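Local coordinates for hypothetical protein BA_2335 (Bacillus anthracis, PDB 4H4N) that is of unknown function but folds as a small, helix-free all-beta protein of the BA_2335-like family, at residues Lys7-Lys12 / Pro52-Tyr57; Val21-Pro26 / Thr32-Ile37. All coordinates share one frame; numbering follows the deposited sequence. Where two conformers were deposited one is given.

Interaction 1: Lys7-Lys12 / Pro52-Tyr57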
loop_
_atom_site.group_PDB
_atom_site.type_symbol
_atom_site.label_atom_id
_atom_site.label_comp_id
_atom_site.label_asym_id
_atom_site.label_seq_id
_atom_site.Cartn_x
_atom_site.Cartn_y
_atom_site.Cartn_z
ATOM N N LYS A 7 10.532 -4.320 10.457
ATOM C CA LYS A 7 9.993 -5.598 10.063
ATOM C C LYS A 7 9.068 -5.423 8.848
ATOM O O LYS A 7 8.567 -4.326 8.591
ATOM C CB LYS A 7 9.208 -6.212 11.224
ATOM C CG LYS A 7 10.067 -6.709 12.379
ATOM C CD LYS A 7 9.197 -7.102 13.580
ATOM C CE LYS A 7 10.002 -7.780 14.687
ATOM N NZ LYS A 7 9.163 -8.107 15.880
ATOM N N PRO A 8 8.860 -6.500 8.079
ATOM C CA PRO A 8 7.919 -6.421 6.973
ATOM C C PRO A 8 6.528 -6.004 7.442
ATOM O O PRO A 8 6.143 -6.316 8.577
ATOM C CB PRO A 8 7.881 -7.868 6.461
ATOM C CG PRO A 8 9.243 -8.379 6.737
ATOM C CD PRO A 8 9.623 -7.765 8.054
ATOM N N ILE A 9 5.826 -5.244 6.608
ATOM C CA ILE A 9 4.419 -4.923 6.841
ATOM C C ILE A 9 3.682 -5.621 5.701
ATOM O O ILE A 9 4.036 -5.448 4.531
ATOM C CB ILE A 9 4.109 -3.405 6.846
ATOM C CG1 ILE A 9 5.030 -2.649 7.796
ATOM C CG2 ILE A 9 2.656 -3.180 7.222
ATOM C CD1 ILE A 9 4.955 -1.144 7.607
ATOM N N ALA A 10 2.660 -6.409 6.042
ATOM C CA ALA A 10 1.902 -7.184 5.068
ATOM C C ALA A 10 0.625 -6.458 4.698
ATOM O O ALA A 10 -0.037 -5.871 5.552
ATOM C CB ALA A 10 1.574 -8.561 5.642
ATOM N N PHE A 11 0.249 -6.587 3.429
ATOM C CA PHE A 11 -0.945 -5.971 2.864
ATOM C C PHE A 11 -1.694 -6.941 1.970
ATOM O O PHE A 11 -1.101 -7.674 1.207
ATOM C CB PHE A 11 -0.565 -4.748 2.030
ATOM C CG PHE A 11 0.046 -3.670 2.828
ATOM C CD1 PHE A 11 -0.757 -2.800 3.534
ATOM C CD2 PHE A 11 1.410 -3.533 2.913
ATOM C CE1 PHE A 11 -0.214 -1.814 4.319
ATOM C CE2 PHE A 11 1.970 -2.532 3.680
ATOM C CZ PHE A 11 1.155 -1.679 4.392
ATOM N N LYS A 12 -3.012 -6.928 2.075
ATOM C CA LYS A 12 -3.858 -7.715 1.190
ATOM C C LYS A 12 -4.330 -6.808 0.070
ATOM O O LYS A 12 -4.981 -5.793 0.308
ATOM C CB LYS A 12 -5.055 -8.286 1.936
ATOM C CG LYS A 12 -5.932 -9.159 1.063
ATOM C CD LYS A 12 -6.940 -9.939 1.879
ATOM C CE LYS A 12 -7.929 -9.032 2.581
ATOM N NZ LYS A 12 -8.864 -9.778 3.432
ATOM N N PRO A 52 10.346 4.345 5.109
ATOM C CA PRO A 52 10.966 5.275 6.028
ATOM C C PRO A 52 10.388 5.137 7.421
ATOM O O PRO A 52 9.330 4.539 7.609
ATOM C CB PRO A 52 10.556 6.636 5.456
ATOM C CG PRO A 52 9.275 6.385 4.787
ATOM C CD PRO A 52 9.397 5.024 4.202
ATOM N N ASN A 53 11.084 5.696 8.395
ATOM C CA ASN A 53 10.512 5.811 9.721
ATOM C C ASN A 53 9.192 6.556 9.555
ATOM O O ASN A 53 9.102 7.493 8.770
ATOM C CB ASN A 53 11.449 6.547 10.669
ATOM C CG ASN A 53 12.693 5.746 11.002
ATOM O OD1 ASN A 53 12.718 4.523 10.860
ATOM N ND2 ASN A 53 13.725 6.431 11.467
ATOM N N TYR A 54 8.160 6.105 10.253
ATOM C CA TYR A 54 6.812 6.646 10.078
ATOM C C TYR A 54 6.045 6.618 11.382
ATOM O O TYR A 54 6.378 5.887 12.302
ATOM C CB TYR A 54 6.038 5.841 8.997
ATOM C CG TYR A 54 5.629 4.454 9.433
ATOM C CD1 TYR A 54 6.501 3.387 9.335
ATOM C CD2 TYR A 54 4.376 4.223 9.976
ATOM C CE1 TYR A 54 6.127 2.128 9.755
ATOM C CE2 TYR A 54 3.992 2.962 10.396
ATOM C CZ TYR A 54 4.865 1.922 10.291
ATOM O OH TYR A 54 4.478 0.673 10.728
ATOM N N THR A 55 4.992 7.420 11.434
ATOM C CA THR A 55 4.093 7.460 12.564
ATOM C C THR A 55 2.857 6.580 12.339
ATOM O O THR A 55 2.467 5.824 13.234
ATOM C CB THR A 55 3.724 8.911 12.878
ATOM O OG1 THR A 55 4.930 9.647 13.171
ATOM C CG2 THR A 55 2.780 8.992 14.025
ATOM N N LYS A 56 2.242 6.701 11.170
ATOM C CA LYS A 56 1.152 5.795 10.809
ATOM C C LYS A 56 1.137 5.664 9.297
ATOM O O LYS A 56 1.817 6.408 8.594
ATOM C CB LYS A 56 -0.222 6.277 11.278
ATOM C CG LYS A 56 -0.722 7.484 10.543
ATOM C CD LYS A 56 -2.228 7.643 10.690
ATOM C CE LYS A 56 -2.734 8.821 9.881
ATOM N NZ LYS A 56 -4.228 8.909 9.972
ATOM N N TYR A 57 0.396 4.669 8.812
ATOM C CA TYR A 57 0.122 4.571 7.396
ATOM C C TYR A 57 -1.382 4.468 7.196
ATOM O O TYR A 57 -2.128 4.104 8.100
ATOM C CB TYR A 57 0.861 3.389 6.729
ATOM C CG TYR A 57 0.398 2.035 7.166
ATOM C CD1 TYR A 57 -0.741 1.474 6.619
ATOM C CD2 TYR A 57 1.083 1.312 8.111
ATOM C CE1 TYR A 57 -1.220 0.245 7.032
ATOM C CE2 TYR A 57 0.626 0.057 8.523
ATOM C CZ TYR A 57 -0.525 -0.469 7.975
ATOM O OH TYR A 57 -0.968 -1.708 8.389
#
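Ile9 meets the 52-57 segment with both of its branches, each against a different tyrosine. Its CD1 methyl comes to 3.6 Å from Tyr54 OH, the two side chains approaching from opposite directions. The other branch, CG2, lies anti to the backbone N (chi1 -52° for CG1) and passes Tyr57, with CG2 4.0 Å from Tyr57 CE2. A beta-branched residue suits this place, since one CB can send a short arm to one ring and a longer, extended arm to the other. Phe11, the next residue but one, turns a ring edge to Tyr57. This is a T-shaped stack with centroids 5.3 Å apart and planes at 74°, in which Phe11 CE1 comes to 3.6 Å from Tyr57 CE1. Phe11 CZ sits over one face of Tyr57, displaced toward its rim, so weakly positive ring hydrogens face the pi cloud. No hydrogen bond crosses between the segments; apolar and aromatic contact alone joins them, burying 170 Å². Tyr54 has a second aromatic neighbour, since its ring also makes an edge-to-face pair with Phe23. Phe11 is buried between the sheets, touching Leu19 and Val21 of strand 17-24 and Ile36 of strand 30-38. The contact thus bridges the two-stranded sheet, where strand 9-13 pairs with 44-48, and strand 56-63, an outer strand of the three-stranded sheet, together with the loop that leads into it.

Interaction 2: Val21-Pro26 / Thr32-Ile37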
loop_
_atom_site.group_PDB
_atom_site.type_symbol
_atom_site.label_atom_id
_atom_site.label_comp_id
_atom_site.label_asym_id
_atom_site.label_seq_id
_atom_site.Cartn_x
_atom_site.Cartn_y
_atom_site.Cartn_z
ATOM N N VAL A 21 -0.239 2.759 -0.392
ATOM C CA VAL A 21 0.043 2.905 1.023
ATOM C C VAL A 21 0.750 4.246 1.215
ATOM O O VAL A 21 1.780 4.494 0.602
ATOM C CB VAL A 21 0.947 1.763 1.530
ATOM C CG1 VAL A 21 1.184 1.887 3.025
ATOM C CG2 VAL A 21 0.353 0.393 1.173
ATOM N N THR A 22 0.174 5.108 2.041
ATOM C CA THR A 22 0.760 6.399 2.354
ATOM C C THR A 22 1.263 6.387 3.784
ATOM O O THR A 22 0.535 6.025 4.701
ATOM C CB THR A 22 -0.276 7.521 2.176
ATOM O OG1 THR A 22 -0.791 7.490 0.845
ATOM C CG2 THR A 22 0.358 8.870 2.423
ATOM N N PHE A 23 2.516 6.783 3.962
ATOM C CA PHE A 23 3.144 6.895 5.272
ATOM C C PHE A 23 3.112 8.345 5.717
ATOM O O PHE A 23 3.431 9.246 4.935
ATOM C CB PHE A 23 4.602 6.411 5.198
ATOM C CG PHE A 23 4.723 4.929 4.938
ATOM C CD1 PHE A 23 4.642 4.029 5.978
ATOM C CD2 PHE A 23 4.899 4.428 3.671
ATOM C CE1 PHE A 23 4.753 2.656 5.760
ATOM C CE2 PHE A 23 5.000 3.060 3.445
ATOM C CZ PHE A 23 4.928 2.183 4.494
ATOM N N PHE A 24 2.741 8.560 6.974
ATOM C CA PHE A 24 2.569 9.882 7.562
ATOM C C PHE A 24 3.467 10.061 8.762
ATOM O O PHE A 24 3.784 9.112 9.472
ATOM C CB PHE A 24 1.114 10.074 8.038
ATOM C CG PHE A 24 0.091 10.067 6.933
ATOM C CD1 PHE A 24 -0.276 11.229 6.275
ATOM C CD2 PHE A 24 -0.500 8.878 6.521
ATOM C CE1 PHE A 24 -1.212 11.207 5.263
ATOM C CE2 PHE A 24 -1.442 8.870 5.513
ATOM C CZ PHE A 24 -1.808 10.038 4.897
ATOM N N GLY A 25 3.838 11.316 9.013
ATOM C CA GLY A 25 4.632 11.676 10.168
ATOM C C GLY A 25 3.805 12.291 11.285
ATOM O O GLY A 25 2.576 12.282 11.270
ATOM N N PRO A 26 4.496 12.849 12.295
ATOM C CA PRO A 26 3.820 13.315 13.520
ATOM C C PRO A 26 2.847 14.438 13.306
ATOM O O PRO A 26 1.896 14.581 14.064
ATOM C CB PRO A 26 4.964 13.802 14.416
ATOM C CG PRO A 26 6.147 13.895 13.567
ATOM C CD PRO A 26 5.959 12.967 12.404
ATOM N N THR A 32 5.984 9.484 2.340
ATOM C CA THR A 32 6.119 8.865 1.031
ATOM C C THR A 32 4.939 7.954 0.804
ATOM O O THR A 32 4.093 7.764 1.673
ATOM C CB THR A 32 7.436 8.085 0.872
ATOM O OG1 THR A 32 7.714 7.876 -0.513
ATOM C CG2 THR A 32 7.425 6.766 1.595
ATOM N N ASN A 33 4.896 7.416 -0.401
ATOM C CA ASN A 33 3.890 6.496 -0.827
ATOM C C ASN A 33 4.551 5.292 -1.464
ATOM O O ASN A 33 5.592 5.414 -2.104
ATOM C CB ASN A 33 3.068 7.185 -1.914
ATOM C CG ASN A 33 2.535 8.528 -1.478
ATOM O OD1 ASN A 33 1.520 8.598 -0.824
ATOM N ND2 ASN A 33 3.216 9.603 -1.850
ATOM N N VAL A 34 3.936 4.130 -1.292
ATOM C CA VAL A 34 4.329 2.939 -2.014
ATOM C C VAL A 34 3.057 2.309 -2.584
ATOM O O VAL A 34 1.947 2.621 -2.136
ATOM C CB VAL A 34 5.123 1.940 -1.159
ATOM C CG1 VAL A 34 6.394 2.592 -0.607
ATOM C CG2 VAL A 34 4.312 1.383 -0.076
ATOM N N SER A 35 3.190 1.443 -3.562
ATOM C CA SER A 35 2.028 0.819 -4.133
ATOM C C SER A 35 2.325 -0.586 -4.585
ATOM O O SER A 35 3.474 -0.967 -4.814
ATOM C CB SER A 35 1.467 1.666 -5.254
ATOM O OG SER A 35 2.405 1.796 -6.311
ATOM N N ILE A 36 1.263 -1.370 -4.671
ATOM C CA ILE A 36 1.324 -2.788 -4.964
ATOM C C ILE A 36 0.192 -3.140 -5.916
ATOM O O ILE A 36 -0.962 -2.824 -5.633
ATOM C CB ILE A 36 1.168 -3.651 -3.689
ATOM C CG1 ILE A 36 2.091 -3.176 -2.547
ATOM C CG2 ILE A 36 1.372 -5.120 -4.045
ATOM C CD1 ILE A 36 1.715 -3.774 -1.199
ATOM N N ILE A 37 0.493 -3.815 -7.009
ATOM C CA ILE A 37 -0.542 -4.243 -7.927
ATOM C C ILE A 37 -0.903 -5.712 -7.751
ATOM O O ILE A 37 -0.071 -6.547 -7.399
ATOM C CB ILE A 37 -0.203 -3.961 -9.395
ATOM C CG1 ILE A 37 1.007 -4.726 -9.856
ATOM C CG2 ILE A 37 -0.082 -2.457 -9.631
ATOM C CD1 ILE A 37 1.278 -4.586 -11.331
#
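Val34 places CG2 between its backbone N and carbonyl carbon, with CG1 at chi1 -59°, and this turns the CG2 methyl toward strand 17-24. There CG2 lies 3.7 Å from Val21 CB. The same methyl reaches the edge of the Phe23 ring, 4.0 Å from CE2, because Phe23 CG stands anti to its carbonyl carbon (chi1 -68°). Thr32 extends this face, its CG2 4.0 Å from Phe23 CD2. Beta-branched and aromatic residues suit such extended backbone, and here they make a largely apolar surface. Thr22 and Asn33, a non-hydrogen-bonded pair, project from the other face and bring polar groups together, Thr22 OG1 lying 3.1 Å from Asn33 OD1. Val21 and Val34 form a hydrogen-bonded pair: Val21 N donates to Val34 O at 2.8 Å, and Val34 N returns a bond to Val21 O at 2.9 Å. Asn33 CA also places a C-H against Val21 O, 3.2 Å away, so that carbonyl has two partners. Further on, Phe23 N gives a nearly straight bond to Thr32 O (2.9 Å, 171° at the hydrogen). Consecutive strands 17-24 and 30-38 run antiparallel: a twisted beta hairpin, its largely apolar face turned toward strands 9-13 and 44-48.

Interactions 1 and 2 have centres about 8 Å apart and touch directly. Along the chain, the hairpin of interaction 2 is nested within the loop that interaction 1 closes, so a local pairing lies inside a long-range one. They meet through strand 17-24, the middle strand of the three-stranded sheet: strand 30-38 flanks it on one side and strand 56-63 on the other. Phe24 probably hydrogen-bonds to both Thr55 and Lys56, which face it together in a classic beta bulge. Interaction 2 thus pairs the middle strand of the sheet with one of its outer strands, while interaction 1 joins the sheet to the two-stranded one, and together they help hold a small, helix-free chain in one compact unit.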